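Local coordinates for protein sulfate adenylyltransferase (Allochromatium vinosum, PDB 4DNX) that catalyses the transfer of the adenylyl group of ATP to sulfate, producing adenosine 5'-phosphosulfate and diphosphate, at residues V5-L10 against Y51-D56; D103-G108 against F166-T171; V224-L229 against V260-Y265. All blocks are in the same frame, centred on the assembly; numbering follows the deposited sequence.

Contact 1 of 3, residues V5-L10 against Y51-D56; sequences VGSDEL and YFSPLD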
loop_
_atom_site.group_PDB
_atom_site.type_symbol
_atom_site.label_atom_id
_atom_site.label_comp_id
_atom_site.label_asym_id
_atom_site.label_seq_id
_atom_site.Cartn_x
_atom_site.Cartn_y
_atom_site.Cartn_z
ATOM N N VAL A 5 -5.553 -18.725 -10.169
ATOM C CA VAL A 5 -5.224 -19.689 -11.200
ATOM C C VAL A 5 -4.480 -20.872 -10.587
ATOM O O VAL A 5 -3.477 -20.666 -9.960
ATOM C CB VAL A 5 -4.360 -19.059 -12.339
ATOM C CG1 VAL A 5 -4.212 -20.082 -13.478
ATOM C CG2 VAL A 5 -5.047 -17.780 -12.881
ATOM N N GLY A 6 -5.005 -22.077 -10.745
ATOM C CA GLY A 6 -4.261 -23.300 -10.296
ATOM C C GLY A 6 -4.264 -23.646 -8.816
ATOM O O GLY A 6 -3.570 -24.585 -8.415
ATOM N N SER A 7 -5.019 -22.900 -8.001
ATOM C CA SER A 7 -5.202 -23.216 -6.567
ATOM C C SER A 7 -6.432 -22.526 -6.004
ATOM O O SER A 7 -6.984 -21.620 -6.615
ATOM C CB SER A 7 -3.986 -22.764 -5.747
ATOM O OG SER A 7 -3.848 -21.355 -5.852
ATOM N N ASP A 8 -6.856 -22.922 -4.808
ATOM C CA ASP A 8 -8.044 -22.291 -4.236
ATOM C C ASP A 8 -7.758 -20.958 -3.539
ATOM O O ASP A 8 -8.658 -20.120 -3.376
ATOM C CB ASP A 8 -8.727 -23.250 -3.259
ATOM C CG ASP A 8 -9.298 -24.504 -3.944
ATOM O OD1 ASP A 8 -9.645 -24.467 -5.147
ATOM O OD2 ASP A 8 -9.447 -25.527 -3.241
ATOM N N GLU A 9 -6.510 -20.769 -3.125
ATOM C CA GLU A 9 -6.062 -19.525 -2.489
ATOM C C GLU A 9 -4.753 -19.084 -3.092
ATOM O O GLU A 9 -3.959 -19.929 -3.518
ATOM C CB GLU A 9 -5.847 -19.759 -0.994
ATOM C CG GLU A 9 -7.155 -20.156 -0.310
ATOM C CD GLU A 9 -7.282 -19.584 1.076
ATOM O OE1 GLU A 9 -6.289 -19.656 1.841
ATOM O OE2 GLU A 9 -8.381 -19.069 1.395
ATOM N N LEU A 10 -4.523 -17.771 -3.120
ATOM C CA LEU A 10 -3.204 -17.253 -3.553
ATOM C C LEU A 10 -2.089 -17.784 -2.659
ATOM O O LEU A 10 -2.271 -17.975 -1.434
ATOM C CB LEU A 10 -3.154 -15.731 -3.530
ATOM C CG LEU A 10 -4.036 -15.035 -4.574
ATOM C CD1 LEU A 10 -3.952 -13.511 -4.291
ATOM C CD2 LEU A 10 -3.615 -15.310 -6.048
ATOM N N TYR A 51 0.979 -12.263 -7.786
ATOM C CA TYR A 51 0.526 -12.188 -9.169
ATOM C C TYR A 51 0.834 -13.477 -9.967
ATOM O O TYR A 51 0.085 -13.841 -10.890
ATOM C CB TYR A 51 1.167 -10.996 -9.856
ATOM C CG TYR A 51 0.574 -9.659 -9.420
ATOM C CD1 TYR A 51 -0.736 -9.307 -9.791
ATOM C CD2 TYR A 51 1.330 -8.747 -8.658
ATOM C CE1 TYR A 51 -1.290 -8.078 -9.396
ATOM C CE2 TYR A 51 0.832 -7.519 -8.254
ATOM C CZ TYR A 51 -0.503 -7.181 -8.641
ATOM O OH TYR A 51 -1.002 -5.962 -8.271
ATOM N N PHE A 52 1.950 -14.155 -9.645
ATOM C CA PHE A 52 2.328 -15.373 -10.370
ATOM C C PHE A 52 2.043 -16.629 -9.545
ATOM O O PHE A 52 2.621 -17.705 -9.749
ATOM C CB PHE A 52 3.806 -15.310 -10.802
ATOM C CG PHE A 52 4.111 -14.287 -11.879
ATOM C CD1 PHE A 52 3.111 -13.581 -12.585
ATOM C CD2 PHE A 52 5.430 -14.006 -12.155
ATOM C CE1 PHE A 52 3.451 -12.660 -13.583
ATOM C CE2 PHE A 52 5.798 -13.057 -13.162
ATOM C CZ PHE A 52 4.833 -12.388 -13.848
ATOM N N SER A 53 1.066 -16.514 -8.645
ATOM C CA SER A 53 0.648 -17.690 -7.897
ATOM C C SER A 53 0.058 -18.819 -8.763
ATOM O O SER A 53 -0.550 -18.506 -9.811
ATOM C CB SER A 53 -0.480 -17.273 -6.906
ATOM O OG SER A 53 -0.991 -18.402 -6.174
ATOM N N PRO A 54 0.636 -20.003 -8.607
ATOM C CA PRO A 54 0.966 -20.584 -7.307
ATOM C C PRO A 54 2.450 -20.971 -7.437
ATOM O O PRO A 54 2.938 -21.840 -6.682
ATOM C CB PRO A 54 0.089 -21.843 -7.218
ATOM C CG PRO A 54 0.004 -22.305 -8.616
ATOM C CD PRO A 54 -0.086 -21.016 -9.434
ATOM N N LEU A 55 3.176 -20.369 -8.384
ATOM C CA LEU A 55 4.571 -20.793 -8.598
ATOM C C LEU A 55 5.478 -20.414 -7.427
ATOM O O LEU A 55 5.281 -19.392 -6.754
ATOM C CB LEU A 55 5.124 -20.193 -9.905
ATOM C CG LEU A 55 4.776 -20.960 -11.197
ATOM C CD1 LEU A 55 3.303 -21.106 -11.403
ATOM C CD2 LEU A 55 5.360 -20.210 -12.388
ATOM N N ASP A 56 6.500 -21.247 -7.189
ATOM C CA ASP A 56 7.352 -21.028 -5.988
ATOM C C ASP A 56 8.656 -20.294 -6.188
ATOM O O ASP A 56 9.278 -19.882 -5.209
ATOM C CB ASP A 56 7.605 -22.341 -5.209
ATOM C CG ASP A 56 8.469 -23.313 -5.942
ATOM O OD1 ASP A 56 9.178 -22.932 -6.918
ATOM O OD2 ASP A 56 8.469 -24.497 -5.513
HETATM O O HOH W 1 -2.898 -19.338 -7.546
#

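Contact 2 of 3, residues D103-G108 against F166-T171; sequences DPNVEG and FSYFQT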
loop_
_atom_site.group_PDB
_atom_site.type_symbol
_atom_site.label_atom_id
_atom_site.label_comp_id
_atom_site.label_asym_id
_atom_site.label_seq_id
_atom_site.Cartn_x
_atom_site.Cartn_y
_atom_site.Cartn_z
ATOM N N ASP A 103 19.123 -6.715 -5.645
ATOM C CA ASP A 103 18.311 -5.912 -6.561
ATOM C C ASP A 103 19.229 -5.029 -7.452
ATOM O O ASP A 103 19.966 -4.200 -6.939
ATOM C CB ASP A 103 17.410 -4.999 -5.704
ATOM C CG ASP A 103 16.235 -4.461 -6.460
ATOM O OD1 ASP A 103 16.287 -4.305 -7.723
ATOM O OD2 ASP A 103 15.190 -4.208 -5.782
ATOM N N PRO A 104 19.108 -5.173 -8.773
ATOM C CA PRO A 104 19.895 -4.312 -9.675
ATOM C C PRO A 104 19.391 -2.878 -9.765
ATOM O O PRO A 104 20.116 -2.004 -10.301
ATOM C CB PRO A 104 19.743 -5.013 -11.035
ATOM C CG PRO A 104 18.355 -5.594 -11.008
ATOM C CD PRO A 104 18.313 -6.148 -9.535
ATOM N N ASN A 105 18.199 -2.618 -9.239
ATOM C CA ASN A 105 17.527 -1.316 -9.466
ATOM C C ASN A 105 17.397 -0.420 -8.224
ATOM O O ASN A 105 16.591 0.518 -8.186
ATOM C CB ASN A 105 16.152 -1.543 -10.065
ATOM C CG ASN A 105 16.208 -2.174 -11.453
ATOM O OD1 ASN A 105 17.070 -1.823 -12.320
ATOM N ND2 ASN A 105 15.298 -3.091 -11.680
ATOM N N VAL A 106 18.154 -0.756 -7.195
ATOM C CA VAL A 106 18.243 0.038 -5.965
ATOM C C VAL A 106 19.697 0.243 -5.610
ATOM O O VAL A 106 20.480 -0.735 -5.574
ATOM C CB VAL A 106 17.443 -0.653 -4.792
ATOM C CG1 VAL A 106 17.584 0.189 -3.499
ATOM C CG2 VAL A 106 15.961 -0.836 -5.202
ATOM N N GLU A 107 20.069 1.505 -5.348
ATOM C CA GLU A 107 21.480 1.884 -5.069
ATOM C C GLU A 107 22.043 1.008 -3.945
ATOM O O GLU A 107 21.395 0.821 -2.906
ATOM C CB GLU A 107 21.584 3.379 -4.717
ATOM C CG GLU A 107 23.017 3.972 -4.655
ATOM C CD GLU A 107 23.032 5.518 -4.736
ATOM O OE1 GLU A 107 22.031 6.137 -5.198
ATOM O OE2 GLU A 107 24.058 6.126 -4.334
ATOM N N GLY A 108 23.228 0.445 -4.173
ATOM C CA GLY A 108 23.870 -0.449 -3.202
ATOM C C GLY A 108 23.480 -1.925 -3.291
ATOM O O GLY A 108 24.062 -2.749 -2.554
ATOM N N PHE A 166 9.424 -5.366 -2.068
ATOM C CA PHE A 166 8.928 -5.174 -3.436
ATOM C C PHE A 166 9.707 -4.140 -4.188
ATOM O O PHE A 166 9.161 -3.485 -5.109
ATOM C CB PHE A 166 7.437 -4.831 -3.376
ATOM C CG PHE A 166 6.616 -5.932 -2.717
ATOM C CD1 PHE A 166 6.581 -7.203 -3.279
ATOM C CD2 PHE A 166 5.836 -5.692 -1.592
ATOM C CE1 PHE A 166 5.838 -8.242 -2.707
ATOM C CE2 PHE A 166 5.053 -6.745 -1.027
ATOM C CZ PHE A 166 5.054 -8.005 -1.578
ATOM N N SER A 167 10.979 -4.012 -3.831
ATOM C CA SER A 167 11.921 -3.188 -4.637
ATOM C C SER A 167 11.471 -1.686 -4.649
ATOM O O SER A 167 10.729 -1.184 -3.745
ATOM C CB SER A 167 12.065 -3.841 -6.031
ATOM O OG SER A 167 13.101 -3.226 -6.840
ATOM N N TYR A 168 11.886 -0.956 -5.692
ATOM C CA TYR A 168 11.587 0.436 -5.812
ATOM C C TYR A 168 10.128 0.652 -6.184
ATOM O O TYR A 168 9.624 1.790 -6.049
ATOM C CB TYR A 168 12.525 1.090 -6.867
ATOM C CG TYR A 168 12.209 0.721 -8.291
ATOM C CD1 TYR A 168 12.792 -0.400 -8.896
ATOM C CD2 TYR A 168 11.365 1.519 -9.053
ATOM C CE1 TYR A 168 12.499 -0.744 -10.234
ATOM C CE2 TYR A 168 11.044 1.178 -10.336
ATOM C CZ TYR A 168 11.637 0.089 -10.942
ATOM O OH TYR A 168 11.336 -0.217 -12.248
ATOM N N PHE A 169 9.424 -0.400 -6.608
ATOM C CA PHE A 169 8.019 -0.215 -7.014
ATOM C C PHE A 169 7.187 0.240 -5.803
ATOM O O PHE A 169 6.261 1.067 -5.939
ATOM C CB PHE A 169 7.438 -1.524 -7.556
ATOM C CG PHE A 169 8.199 -2.080 -8.742
ATOM C CD1 PHE A 169 8.215 -1.381 -9.968
ATOM C CD2 PHE A 169 8.926 -3.253 -8.638
ATOM C CE1 PHE A 169 8.895 -1.899 -11.095
ATOM C CE2 PHE A 169 9.637 -3.781 -9.750
ATOM C CZ PHE A 169 9.623 -3.100 -10.986
ATOM N N GLN A 170 7.454 -0.354 -4.632
ATOM C CA GLN A 170 6.779 0.102 -3.412
ATOM C C GLN A 170 7.358 1.369 -2.838
ATOM O O GLN A 170 6.589 2.292 -2.531
ATOM C CB GLN A 170 6.623 -0.978 -2.308
ATOM C CG GLN A 170 5.530 -0.520 -1.284
ATOM C CD GLN A 170 5.035 -1.632 -0.362
ATOM O OE1 GLN A 170 5.845 -2.400 0.159
ATOM N NE2 GLN A 170 3.689 -1.681 -0.123
ATOM N N THR A 171 8.696 1.476 -2.770
ATOM C CA THR A 171 9.345 2.638 -2.177
ATOM C C THR A 171 8.984 3.931 -2.928
ATOM O O THR A 171 8.745 4.980 -2.303
ATOM C CB THR A 171 10.906 2.475 -2.204
ATOM O OG1 THR A 171 11.237 1.220 -1.591
ATOM C CG2 THR A 171 11.571 3.603 -1.367
HETATM O O HOH W 2 13.989 -4.158 -9.206
#

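Contact 3 of 3, residues V224-L229 against V260-Y265; sequences VVIHML and VMVTGY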
loop_
_atom_site.group_PDB
_atom_site.type_symbol
_atom_site.label_atom_id
_atom_site.label_comp_id
_atom_site.label_asym_id
_atom_site.label_seq_id
_atom_site.Cartn_x
_atom_site.Cartn_y
_atom_site.Cartn_z
ATOM N N VAL A 224 -14.268 -1.220 -11.866
ATOM C CA VAL A 224 -13.039 -1.363 -12.684
ATOM C C VAL A 224 -11.801 -1.144 -11.808
ATOM O O VAL A 224 -11.770 -0.247 -10.951
ATOM C CB VAL A 224 -13.022 -0.375 -13.865
ATOM C CG1 VAL A 224 -13.148 1.098 -13.387
ATOM C CG2 VAL A 224 -11.737 -0.537 -14.709
ATOM N N VAL A 225 -10.809 -2.027 -11.984
ATOM C CA VAL A 225 -9.507 -1.848 -11.373
ATOM C C VAL A 225 -8.640 -1.249 -12.489
ATOM O O VAL A 225 -8.474 -1.911 -13.550
ATOM C CB VAL A 225 -8.909 -3.195 -10.907
ATOM C CG1 VAL A 225 -7.493 -2.916 -10.308
ATOM C CG2 VAL A 225 -9.801 -3.842 -9.816
ATOM N N ILE A 226 -8.101 -0.045 -12.243
ATOM C CA ILE A 226 -7.170 0.624 -13.205
ATOM C C ILE A 226 -5.827 0.170 -12.652
ATOM O O ILE A 226 -5.470 0.506 -11.516
ATOM C CB ILE A 226 -7.324 2.136 -13.150
ATOM C CG1 ILE A 226 -8.744 2.541 -13.649
ATOM C CG2 ILE A 226 -6.240 2.761 -14.051
ATOM C CD1 ILE A 226 -9.090 4.037 -13.612
ATOM N N HIS A 227 -5.134 -0.654 -13.415
ATOM C CA HIS A 227 -3.940 -1.372 -12.913
ATOM C C HIS A 227 -2.763 -0.726 -13.647
ATOM O O HIS A 227 -2.494 -1.049 -14.806
ATOM C CB HIS A 227 -4.119 -2.858 -13.235
ATOM C CG HIS A 227 -3.319 -3.777 -12.345
ATOM N ND1 HIS A 227 -2.784 -4.962 -12.805
ATOM C CD2 HIS A 227 -2.940 -3.670 -11.055
ATOM C CE1 HIS A 227 -2.140 -5.575 -11.821
ATOM N NE2 HIS A 227 -2.207 -4.806 -10.743
ATOM N N MET A 228 -2.087 0.189 -12.968
ATOM C CA MET A 228 -1.064 1.022 -13.631
ATOM C C MET A 228 0.287 0.320 -13.630
ATOM O O MET A 228 0.679 -0.316 -12.623
ATOM C CB MET A 228 -0.939 2.388 -12.938
ATOM C CG MET A 228 -2.233 3.363 -13.104
ATOM S SD MET A 228 -2.012 4.900 -12.204
ATOM C CE MET A 228 -1.762 4.340 -10.498
ATOM N N LEU A 229 0.982 0.389 -14.760
ATOM C CA LEU A 229 2.283 -0.256 -14.833
ATOM C C LEU A 229 3.266 0.758 -14.242
ATOM O O LEU A 229 3.480 1.834 -14.811
ATOM C CB LEU A 229 2.621 -0.636 -16.288
ATOM C CG LEU A 229 4.067 -1.133 -16.496
ATOM C CD1 LEU A 229 4.495 -2.200 -15.445
ATOM C CD2 LEU A 229 4.123 -1.676 -17.904
ATOM N N VAL A 260 -14.507 2.533 -8.890
ATOM C CA VAL A 260 -13.117 2.547 -9.410
ATOM C C VAL A 260 -12.113 2.227 -8.302
ATOM O O VAL A 260 -12.284 2.725 -7.185
ATOM C CB VAL A 260 -12.751 3.922 -10.012
ATOM C CG1 VAL A 260 -11.281 3.920 -10.543
ATOM C CG2 VAL A 260 -13.736 4.305 -11.111
ATOM N N MET A 261 -11.112 1.373 -8.611
ATOM C CA MET A 261 -9.955 1.165 -7.769
ATOM C C MET A 261 -8.710 1.524 -8.564
ATOM O O MET A 261 -8.476 0.923 -9.591
ATOM C CB MET A 261 -9.854 -0.312 -7.395
ATOM C CG MET A 261 -10.617 -0.702 -6.199
ATOM S SD MET A 261 -10.532 -2.509 -6.001
ATOM C CE MET A 261 -8.758 -2.739 -5.880
ATOM N N VAL A 262 -7.936 2.498 -8.081
ATOM C CA VAL A 262 -6.680 2.928 -8.745
ATOM C C VAL A 262 -5.486 2.251 -8.059
ATOM O O VAL A 262 -5.276 2.391 -6.825
ATOM C CB VAL A 262 -6.531 4.457 -8.744
ATOM C CG1 VAL A 262 -5.227 4.895 -9.437
ATOM C CG2 VAL A 262 -7.729 5.113 -9.498
ATOM N N THR A 263 -4.730 1.495 -8.850
ATOM C CA THR A 263 -3.723 0.585 -8.259
ATOM C C THR A 263 -2.587 0.485 -9.233
ATOM O O THR A 263 -2.665 0.983 -10.368
ATOM C CB THR A 263 -4.256 -0.862 -8.106
ATOM O OG1 THR A 263 -4.443 -1.449 -9.399
ATOM C CG2 THR A 263 -5.571 -0.909 -7.280
ATOM N N GLY A 264 -1.550 -0.220 -8.818
ATOM C CA GLY A 264 -0.383 -0.409 -9.691
ATOM C C GLY A 264 0.433 -1.636 -9.355
ATOM O O GLY A 264 0.330 -2.209 -8.241
ATOM N N TYR A 265 1.276 -2.040 -10.308
ATOM C CA TYR A 265 2.118 -3.196 -10.080
ATOM C C TYR A 265 3.457 -2.952 -10.763
ATOM O O TYR A 265 3.595 -2.037 -11.561
ATOM C CB TYR A 265 1.447 -4.463 -10.645
ATOM C CG TYR A 265 1.389 -4.508 -12.157
ATOM C CD1 TYR A 265 0.527 -3.685 -12.865
ATOM C CD2 TYR A 265 2.302 -5.307 -12.876
ATOM C CE1 TYR A 265 0.498 -3.714 -14.226
ATOM C CE2 TYR A 265 2.290 -5.330 -14.271
ATOM C CZ TYR A 265 1.396 -4.510 -14.920
ATOM O OH TYR A 265 1.348 -4.554 -16.290
#

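Contact 1 of 3, residues V5-L10 against Y51-D56
Ser53 and Pro54 carry nearly all of what 51-56 brings to this meeting of two loops, and they press into the turn made by Val5, Ser7 and Leu10. The close part is at Pro54, whose ring carbon CD lies 3.4 Å from Val5 O, and at Leu10, whose branch CD2 reaches 3.8 Å from Ser53 CB. No direct polar bond joins the two segments; one water bridges them. It donates to Val5 O at 2.8 Å and to Ser7 OG at the same 2.8 Å, and lies 2.5 Å from Ser53 OG, in hydrogen-bonding contact. Ser53 can meet it because OG stands trans to the backbone N (chi1 177°), turned to the 5-10 side, where it also bonds to the backbone N of Arg11. Ser7 OG is fixed from a second direction: it donates to Glu9 O at 2.7 Å, arriving from above the carbonyl plane, 46° out of it. That bond ties the turn to itself and sets the hydroxyl where the water finds it.

The loose side lies toward solvent. Gly6, at a positive phi, comes nearest with its carbonyl O, 4.2 Å from Pro54 CG, and Glu9 is exposed, its CB pointing away from 51-56. On the buried side, by contrast, helix 274-287 closes in: Asn286 bonds to Val5 N and to Ser53 O, and Tyr282 OH also reaches Ser53 O. The arrangement is a water-bridged packing of two irregular loops, the N-terminal one against the one after helix 38-48, both within the PUA-like domain, where that domain abuts a helix of the ATP-sulfurylase domain.

Contact 2 of 3, residues D103-G108 against F166-T171
Asp103 swings its carboxylate trans to its own backbone N (chi1 -161°), Ser167 turns its hydroxyl the same way (chi1 -172°), and the two groups meet between the loop and the helix. Ser167 OG donates to Asp103 OD2 at 2.5 Å, a short bond that uses the syn lone pair, on the side of the other carboxylate oxygen. That other oxygen looks back into its own loop: Asn105 N donates to Asp103 OD1 at 3.0 Å from above the carboxylate plane, which makes an Asx turn. A water completes the group. It donates to Asp103 OD1 and to Ser167 OG, each at 2.7 Å, and accepts a hydrogen bond from Asn105 ND2, which bonds in addition to Ser38 OG. OD2 thus bonds directly across, while OD1 holds the turn and reaches Ser167 through the water. With an alanine in place of Asp103 both oxygens go, which would probably leave the buried Ser167 hydroxyl without its carboxylate acceptor and the turn at Asn105 without its side-chain bond.

Beside these polar bonds the packing is apolar. Asn105 CB sits 3.7 Å from Tyr168 CD1, and the amide stands almost square to the ring, their planes 89° apart. Val106 CG2 comes up beside the base of the same side chain, 4.3 Å from Tyr168 CB. Tyr168 N is buried here without a partner.

The loop 103-108 connects the antiparallel strands 98-102 and 111-116 of the mixed sheet, and the contact sets it against helix 167-172. Helix 38-48 borders both parts, Ala41 touching Pro104 and Val45 touching Ser167, while farther along the segments Glu107 and Gln170 pack on Ser26 and Gln170 of the second subunit.

Contact 3 of 3, residues V224-L229 against V260-Y265
Tyr265 lays its ring carbon CD1 over the middle of one face of the His227 imidazole, 3.4 Å above the plane. The rings form an offset stack, planes 24° apart, while Thr263 OG1 sits at the imidazole edge, in plane, 3.2 Å from His227 CD2. Outside the pair, Arg284 NE meets His227 ND1 and Tyr51 OH meets NE2, so both ring nitrogens are held and the ring's rotation fixed. Thr263 OG1, placed between its backbone N and carbonyl carbon (chi1 68°), also donates to Ile226 O at 3.1 Å, from above the carbonyl plane. That oxygen also accepts from Thr263 N, at 2.9 Å, and so has two donors from one residue.

These strands are neighbours in the parallel five-stranded sheet of the Rossmann-like ATP-sulfurylase domain, joined by a beta-alpha-beta crossover through helix 240-254. Met261 N and Tyr265 N donate to strand 223-230, Ile226 N and Met228 N back to 260-266. The helix covers the face bearing Ile226 and Met228. There Met228 CE reaches Val262 CG1 at 3.7 Å and Ile226 CD1 meets Val260 CG1 at 3.8 Å. Gly264 CA passes 3.1 Å from Met228 O, where a side chain would be tight. Helices 180-190 and 274-287 lie on the face of His227 and Met261. Strand 260-266 is outermost within the chain, and its Val262 N bonds to Glu189 OE1 of the second subunit.

Contact 3 belongs to the core: all its residues are buried and regular backbone bonds pair its strands. The centres of contacts 1 and 2 lie farther out, about 16 and 17 Å from the chain centre; contact 2 is buried too, while contact 1 is partly open to solvent. Both join irregular loops or a helix start through hydroxyls and one water each. Between the segments of contact 1 a water makes the polar link, whereas contact 2 has a direct carboxylate bond as well. Helix 38-48 adjoins contacts 1 and 2, and helix 274-287 adjoins contacts 1 and 3. Contacts 1 and 3 also touch, through Tyr51 and the imidazole. Contacts 2 and 3 do not meet, yet both reach the second subunit.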